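Local coordinates for protein P450 epoxidase (Sorangium cellulosum, PDB 1Q5D) that belongs to the cytochrome P450 family of haem proteins and holds protoporphyrin IX containing iron next to a pocket for a second ligand, at residues 294-298 against 340-346; 189-193 against 398-402. All blocks are in the same frame, centred on the assembly; numbering follows the deposited sequence.

Contact 1 of 2, residues 294-298 against 340-346; sequences VLRFD and FSRPDVF
Arg296 and Phe340 run antiparallel to one another as side chains, the arginine laying its aliphatic stem across the ring. CD sits over the centre of one face of Phe340 as a CH-pi contact, 3.7 Å from the ring centroid, and CG comes within 3.8 Å of CE1. CG is anti to the backbone N (chi1 -164°), and bends at chi2 and chi3 swing the guanidinium back toward the turn of residues 342-345. There NH1 gives Pro343 O a nearly straight hydrogen bond of 2.8 Å (168°), lying in the guanidinium plane and meeting a carbonyl lone pair; NH2 adds a weak bond to the same oxygen. Phe297, one residue on, packs on Phe346: the two side chains cross at about a right angle, yet their ring planes are 42° apart, an oblique pairing, with CB of Phe346 over one face of the Phe297 ring, 3.8 Å from its centroid. The Phe346 ring in turn brings CE1 within 3.9 Å of Val294 CG2. Arginine suits its place because a greasy stem can lie on an aromatic face while a flat head offers several N-H groups. Together with Glu293, which it salt-bridges, Arg296 forms the ExxR motif of P450s, and Leu334 O also accepts from NH1. Carboxylate and carbonyls probably offset the charge of this buried arginine, tying the end of helix 287-297 to the loop between helices 330-333 and 368-385.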
loop_
_atom_site.group_PDB
_atom_site.type_symbol
_atom_site.label_atom_id
_atom_site.label_comp_id
_atom_site.label_asym_id
_atom_site.label_seq_id
_atom_site.Cartn_x
_atom_site.Cartn_y
_atom_site.Cartn_z
ATOM N N VAL A 294 0.168 -13.518 -3.844
ATOM C CA VAL A 294 0.647 -12.547 -4.829
ATOM C C VAL A 294 1.620 -11.590 -4.143
ATOM O O VAL A 294 2.713 -11.323 -4.661
ATOM C CB VAL A 294 -0.500 -11.744 -5.474
ATOM C CG1 VAL A 294 0.050 -10.494 -6.212
ATOM C CG2 VAL A 294 -1.285 -12.600 -6.429
ATOM N N LEU A 295 1.236 -11.101 -2.960
ATOM C CA LEU A 295 2.061 -10.153 -2.211
ATOM C C LEU A 295 3.261 -10.793 -1.551
ATOM O O LEU A 295 4.258 -10.119 -1.287
ATOM C CB LEU A 295 1.244 -9.406 -1.156
ATOM C CG LEU A 295 0.191 -8.446 -1.714
ATOM C CD1 LEU A 295 -0.558 -7.769 -0.610
ATOM C CD2 LEU A 295 0.818 -7.402 -2.650
ATOM N N ARG A 296 3.162 -12.090 -1.278
ATOM C CA ARG A 296 4.278 -12.835 -0.704
ATOM C C ARG A 296 5.327 -13.107 -1.801
ATOM O O ARG A 296 6.529 -12.851 -1.621
ATOM C CB ARG A 296 3.739 -14.146 -0.075
ATOM C CG ARG A 296 4.694 -14.850 0.900
ATOM C CD ARG A 296 5.905 -15.547 0.222
ATOM N NE ARG A 296 5.567 -16.362 -0.950
ATOM C CZ ARG A 296 6.474 -16.874 -1.794
ATOM N NH1 ARG A 296 7.763 -16.634 -1.608
ATOM N NH2 ARG A 296 6.105 -17.627 -2.823
ATOM N N PHE A 297 4.865 -13.610 -2.942
ATOM C CA PHE A 297 5.745 -14.052 -4.015
ATOM C C PHE A 297 6.296 -12.858 -4.795
ATOM O O PHE A 297 7.477 -12.844 -5.182
ATOM C CB PHE A 297 4.978 -14.954 -4.987
ATOM C CG PHE A 297 5.711 -15.238 -6.277
ATOM C CD1 PHE A 297 6.863 -16.007 -6.280
ATOM C CD2 PHE A 297 5.226 -14.770 -7.488
ATOM C CE1 PHE A 297 7.539 -16.276 -7.458
ATOM C CE2 PHE A 297 5.893 -15.043 -8.672
ATOM C CZ PHE A 297 7.047 -15.799 -8.664
ATOM N N ASP A 298 5.447 -11.859 -5.002
ATOM C CA ASP A 298 5.803 -10.731 -5.869
ATOM C C ASP A 298 5.407 -9.415 -5.236
ATOM O O ASP A 298 4.545 -8.695 -5.754
ATOM C CB ASP A 298 5.102 -10.902 -7.212
ATOM C CG ASP A 298 5.806 -10.173 -8.344
ATOM O OD1 ASP A 298 6.923 -9.636 -8.161
ATOM O OD2 ASP A 298 5.278 -10.109 -9.466
ATOM N N PHE A 340 9.858 -19.674 3.731
ATOM C CA PHE A 340 8.912 -20.180 2.748
ATOM C C PHE A 340 9.629 -21.214 1.900
ATOM O O PHE A 340 10.669 -20.917 1.320
ATOM C CB PHE A 340 8.365 -19.041 1.861
ATOM C CG PHE A 340 7.849 -17.853 2.642
ATOM C CD1 PHE A 340 6.537 -17.832 3.111
ATOM C CD2 PHE A 340 8.672 -16.770 2.914
ATOM C CE1 PHE A 340 6.062 -16.766 3.831
ATOM C CE2 PHE A 340 8.213 -15.696 3.656
ATOM C CZ PHE A 340 6.892 -15.689 4.110
ATOM N N SER A 341 9.083 -22.429 1.844
ATOM C CA SER A 341 9.655 -23.495 1.029
ATOM C C SER A 341 9.366 -23.236 -0.427
ATOM O O SER A 341 8.283 -22.761 -0.768
ATOM C CB SER A 341 9.063 -24.854 1.420
ATOM O OG SER A 341 9.602 -25.281 2.656
ATOM N N ARG A 342 10.327 -23.570 -1.286
ATOM C CA ARG A 342 10.243 -23.237 -2.698
ATOM C C ARG A 342 9.826 -21.770 -2.861
ATOM O O ARG A 342 8.835 -21.471 -3.531
ATOM C CB ARG A 342 9.255 -24.154 -3.421
ATOM C CG ARG A 342 9.611 -25.643 -3.342
ATOM C CD ARG A 342 8.762 -26.519 -4.243
ATOM N NE ARG A 342 7.390 -26.031 -4.284
ATOM C CZ ARG A 342 6.533 -26.279 -5.264
ATOM N NH1 ARG A 342 6.898 -27.030 -6.292
ATOM N NH2 ARG A 342 5.306 -25.773 -5.216
ATOM N N PRO A 343 10.610 -20.870 -2.275
ATOM C CA PRO A 343 10.213 -19.459 -2.150
ATOM C C PRO A 343 10.073 -18.762 -3.504
ATOM O O PRO A 343 9.349 -17.773 -3.602
ATOM C CB PRO A 343 11.340 -18.842 -1.301
ATOM C CG PRO A 343 12.539 -19.743 -1.507
ATOM C CD PRO A 343 11.953 -21.133 -1.716
ATOM N N ASP A 344 10.724 -19.285 -4.541
ATOM C CA ASP A 344 10.660 -18.656 -5.860
ATOM C C ASP A 344 9.589 -19.280 -6.736
ATOM O O ASP A 344 9.584 -19.129 -7.950
ATOM C CB ASP A 344 12.034 -18.657 -6.541
ATOM C CG ASP A 344 13.138 -18.168 -5.613
ATOM O OD1 ASP A 344 12.905 -17.204 -4.851
ATOM O OD2 ASP A 344 14.273 -18.699 -5.561
ATOM N N VAL A 345 8.654 -19.963 -6.096
ATOM C CA VAL A 345 7.518 -20.543 -6.790
ATOM C C VAL A 345 6.237 -19.864 -6.291
ATOM O O VAL A 345 6.007 -19.769 -5.087
ATOM C CB VAL A 345 7.425 -22.059 -6.515
ATOM C CG1 VAL A 345 6.157 -22.639 -7.103
ATOM C CG2 VAL A 345 8.682 -22.799 -7.063
ATOM N N PHE A 346 5.423 -19.397 -7.226
ATOM C CA PHE A 346 4.102 -18.852 -6.932
ATOM C C PHE A 346 3.158 -20.019 -6.649
ATOM O O PHE A 346 2.750 -20.744 -7.563
ATOM C CB PHE A 346 3.617 -18.028 -8.128
ATOM C CG PHE A 346 2.252 -17.391 -7.948
ATOM C CD1 PHE A 346 1.996 -16.522 -6.898
ATOM C CD2 PHE A 346 1.239 -17.645 -8.859
ATOM C CE1 PHE A 346 0.746 -15.928 -6.748
ATOM C CE2 PHE A 346 -0.014 -17.061 -8.717
ATOM C CZ PHE A 346 -0.261 -16.200 -7.667
#

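Contact 2 of 2, residues 189-193 against 398-402; sequences PRVDE and GYHPA. With EPB (7,11-dihydroxy-8,8,10,12,16-pentamethyl-3-[1-methyl-2-(2-methyl-thiazol-4-yl)vinyl]-4,17-dioxabicyclo[14.1.0]heptadecane-5,9-dione), chain C.
Pro401 pushes its ring toward residues 190-192, joining the hairpin loop between strands 396-397 and 406-412 to the link between helices 169-182 and 195-218, which corresponds to the F-G loop of the P450 fold. Each ring carbon has its own neighbour: CB is 3.8 Å from Arg190 O, CG 4.0 Å from Val191 CA, and CD 3.5 Å from Asp192 OD2. A compact, rigid proline suits such a fit against a backbone carbonyl, a CA and a carboxylate oxygen. Asp192, centre of an inverse gamma turn, crosses it at about a right angle, with CG between its backbone N and carbonyl carbon (chi1 68°); this drops the carboxylate across the backbone of Tyr399 and His400 and leaves OD2 in a salt bridge with Arg181. Water 1 bridges the two segments, donating to both Arg190 O and Tyr399 O. Water 2 accepts from Tyr399 N at 2.9 Å and lies beside Asp192 OD1, an approach too short to be other than doubtful. The His400 side chain leaves in another direction: its CG is anti to the backbone N (chi1 -170°), which folds the imidazole back along its own loop. ND1 there accepts Ala402 N at 2.9 Å, nearly in the ring plane. This bond probably helps fix the loop beside the ligand pocket, where Ala402 CB stands 3.3 Å from O12 of EPB.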
loop_
_atom_site.group_PDB
_atom_site.type_symbol
_atom_site.label_atom_id
_atom_site.label_comp_id
_atom_site.label_asym_id
_atom_site.label_seq_id
_atom_site.Cartn_x
_atom_site.Cartn_y
_atom_site.Cartn_z
ATOM N N PRO A 189 15.021 8.596 -1.831
ATOM C CA PRO A 189 15.916 9.119 -2.889
ATOM C C PRO A 189 15.424 9.824 -4.171
ATOM O O PRO A 189 16.065 10.810 -4.585
ATOM C CB PRO A 189 16.719 7.865 -3.301
ATOM C CG PRO A 189 16.760 7.049 -2.122
ATOM C CD PRO A 189 15.457 7.265 -1.376
ATOM N N ARG A 190 14.386 9.319 -4.823
ATOM C CA ARG A 190 14.033 9.777 -6.173
ATOM C C ARG A 190 12.519 9.788 -6.362
ATOM O O ARG A 190 11.954 8.853 -6.927
ATOM C CB ARG A 190 14.627 8.863 -7.238
ATOM C CG ARG A 190 16.188 8.795 -7.287
ATOM C CD ARG A 190 16.736 8.052 -8.484
ATOM N NE ARG A 190 18.128 7.618 -8.285
ATOM C CZ ARG A 190 18.795 6.831 -9.126
ATOM N NH1 ARG A 190 18.229 6.422 -10.247
ATOM N NH2 ARG A 190 20.046 6.469 -8.856
ATOM N N VAL A 191 11.864 10.824 -5.864
ATOM C CA VAL A 191 10.427 10.964 -6.064
ATOM C C VAL A 191 10.209 11.374 -7.521
ATOM O O VAL A 191 10.792 12.357 -7.982
ATOM C CB VAL A 191 9.844 12.007 -5.093
ATOM C CG1 VAL A 191 8.373 12.274 -5.389
ATOM C CG2 VAL A 191 10.018 11.541 -3.664
ATOM N N ASP A 192 9.366 10.631 -8.235
ATOM C CA ASP A 192 9.331 10.692 -9.704
ATOM C C ASP A 192 8.314 11.675 -10.309
ATOM O O ASP A 192 7.617 11.330 -11.258
ATOM C CB ASP A 192 9.104 9.280 -10.276
ATOM C CG ASP A 192 7.704 8.719 -9.959
ATOM O OD1 ASP A 192 7.235 7.840 -10.729
ATOM O OD2 ASP A 192 7.000 9.087 -8.981
ATOM N N GLU A 193 8.240 12.892 -9.774
ATOM C CA GLU A 193 7.256 13.884 -10.233
ATOM C C GLU A 193 7.664 15.320 -9.890
ATOM O O GLU A 193 8.423 15.550 -8.944
ATOM C CB GLU A 193 5.849 13.591 -9.666
ATOM C CG GLU A 193 4.719 14.352 -10.366
ATOM C CD GLU A 193 3.322 13.863 -9.993
ATOM O OE1 GLU A 193 3.146 12.644 -9.759
ATOM O OE2 GLU A 193 2.380 14.697 -9.941
ATOM N N GLY A 398 7.269 1.501 -13.923
ATOM C CA GLY A 398 7.811 2.847 -13.778
ATOM C C GLY A 398 8.838 2.973 -12.674
ATOM O O GLY A 398 9.496 1.988 -12.321
ATOM N N TYR A 399 8.956 4.173 -12.110
ATOM C CA TYR A 399 9.977 4.488 -11.107
ATOM C C TYR A 399 9.393 5.172 -9.864
ATOM O O TYR A 399 10.024 6.061 -9.279
ATOM C CB TYR A 399 11.053 5.404 -11.715
ATOM C CG TYR A 399 11.793 4.803 -12.878
ATOM C CD1 TYR A 399 11.500 5.179 -14.190
ATOM C CD2 TYR A 399 12.782 3.864 -12.675
ATOM C CE1 TYR A 399 12.176 4.619 -15.259
ATOM C CE2 TYR A 399 13.461 3.298 -13.737
ATOM C CZ TYR A 399 13.165 3.685 -15.016
ATOM O OH TYR A 399 13.857 3.108 -16.052
ATOM N N HIS A 400 8.182 4.796 -9.478
ATOM C CA HIS A 400 7.589 5.272 -8.223
ATOM C C HIS A 400 8.551 4.984 -7.061
ATOM O O HIS A 400 9.116 3.892 -6.979
ATOM C CB HIS A 400 6.234 4.574 -7.992
ATOM C CG HIS A 400 5.430 5.156 -6.876
ATOM N ND1 HIS A 400 5.829 5.088 -5.561
ATOM C CD2 HIS A 400 4.244 5.814 -6.877
ATOM C CE1 HIS A 400 4.926 5.676 -4.797
ATOM N NE2 HIS A 400 3.960 6.133 -5.572
ATOM N N PRO A 401 8.758 5.956 -6.180
ATOM C CA PRO A 401 9.737 5.807 -5.097
ATOM C C PRO A 401 9.410 4.691 -4.111
ATOM O O PRO A 401 10.326 4.190 -3.442
ATOM C CB PRO A 401 9.685 7.158 -4.376
ATOM C CG PRO A 401 8.379 7.753 -4.759
ATOM C CD PRO A 401 8.116 7.283 -6.166
ATOM N N ALA A 402 8.138 4.304 -4.020
ATOM C CA ALA A 402 7.743 3.271 -3.056
ATOM C C ALA A 402 7.310 1.946 -3.681
ATOM O O ALA A 402 7.391 0.900 -3.044
ATOM C CB ALA A 402 6.621 3.807 -2.131
HETATM O O16 EPB C . 2.440 4.987 -0.364
HETATM C C51 EPB C . 3.211 0.448 1.054
HETATM O O41 EPB C . 1.015 0.924 2.525
HETATM C C5 EPB C . 2.378 1.032 2.136
HETATM C C4 EPB C . 1.314 2.257 2.094
HETATM C C16 EPB C . 3.173 5.103 0.546
HETATM O O1 EPB C . 2.835 4.984 1.886
HETATM C C2 EPB C . 1.388 4.726 2.363
HETATM C C3 EPB C . 1.357 3.311 3.066
HETATM C C20 EPB C . 1.161 5.923 3.373
HETATM C C21 EPB C . 1.034 7.250 2.639
HETATM C C22 EPB C . 1.076 5.757 4.724
HETATM C C23 EPB C . 0.914 6.703 5.830
HETATM N N26 EPB C . 1.501 7.952 5.735
HETATM C C25 EPB C . 1.271 8.689 6.852
HETATM C C27 EPB C . 1.803 10.067 6.926
HETATM C C24 EPB C . 0.289 6.481 6.999
HETATM S S1 EPB C . 0.390 7.861 8.007
HETATM C C15 EPB C . 4.673 5.418 0.313
HETATM C C14 EPB C . 5.304 6.521 1.276
HETATM O O14 EPB C . 4.418 7.619 1.137
HETATM C C13 EPB C . 6.878 6.869 1.049
HETATM C C29 EPB C . 7.047 7.470 -0.390
HETATM C C30 EPB C . 7.306 7.981 2.004
HETATM C C12 EPB C . 7.819 5.540 1.151
HETATM O O12 EPB C . 8.525 5.164 0.162
HETATM C C11 EPB C . 7.943 4.614 2.424
HETATM C C28 EPB C . 9.467 4.453 2.642
HETATM C C10 EPB C . 6.915 3.530 2.294
HETATM O O10 EPB C . 7.319 2.575 1.263
HETATM C C9 EPB C . 6.821 2.863 3.652
HETATM C C91 EPB C . 6.325 3.825 4.625
HETATM C C8 EPB C . 5.790 1.795 3.769
HETATM C C7 EPB C . 4.857 1.584 2.507
HETATM C C6 EPB C . 3.413 1.789 3.214
HETATM O O HOH W 1 12.014 7.599 -9.173
HETATM O O HOH W 2 6.867 6.193 -12.487
#

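How the contacts relate
From the N terminus, the chain first reaches 189-193, after helix 169-182, and runs on through helices 195-218 and 257-272 to helix 287-297, whose end opens contact 1. The 41 residues that follow include strands 304-309 and 325-329 of the five-stranded sheet; 340-346 then closes this shorter loop. After helix 368-385 the chain arrives at 398-402 and closes contact 2, a loop of 204 residues that encloses contact 1 entirely. The two do not touch: their centres are 25 Å apart and their nearest atoms about 10 Å. Contact 1 ties helix 287-297, whose Leu295 touches the haem, to the loop before helix 368-385, whereas contact 2 brings two loops together beside EPB.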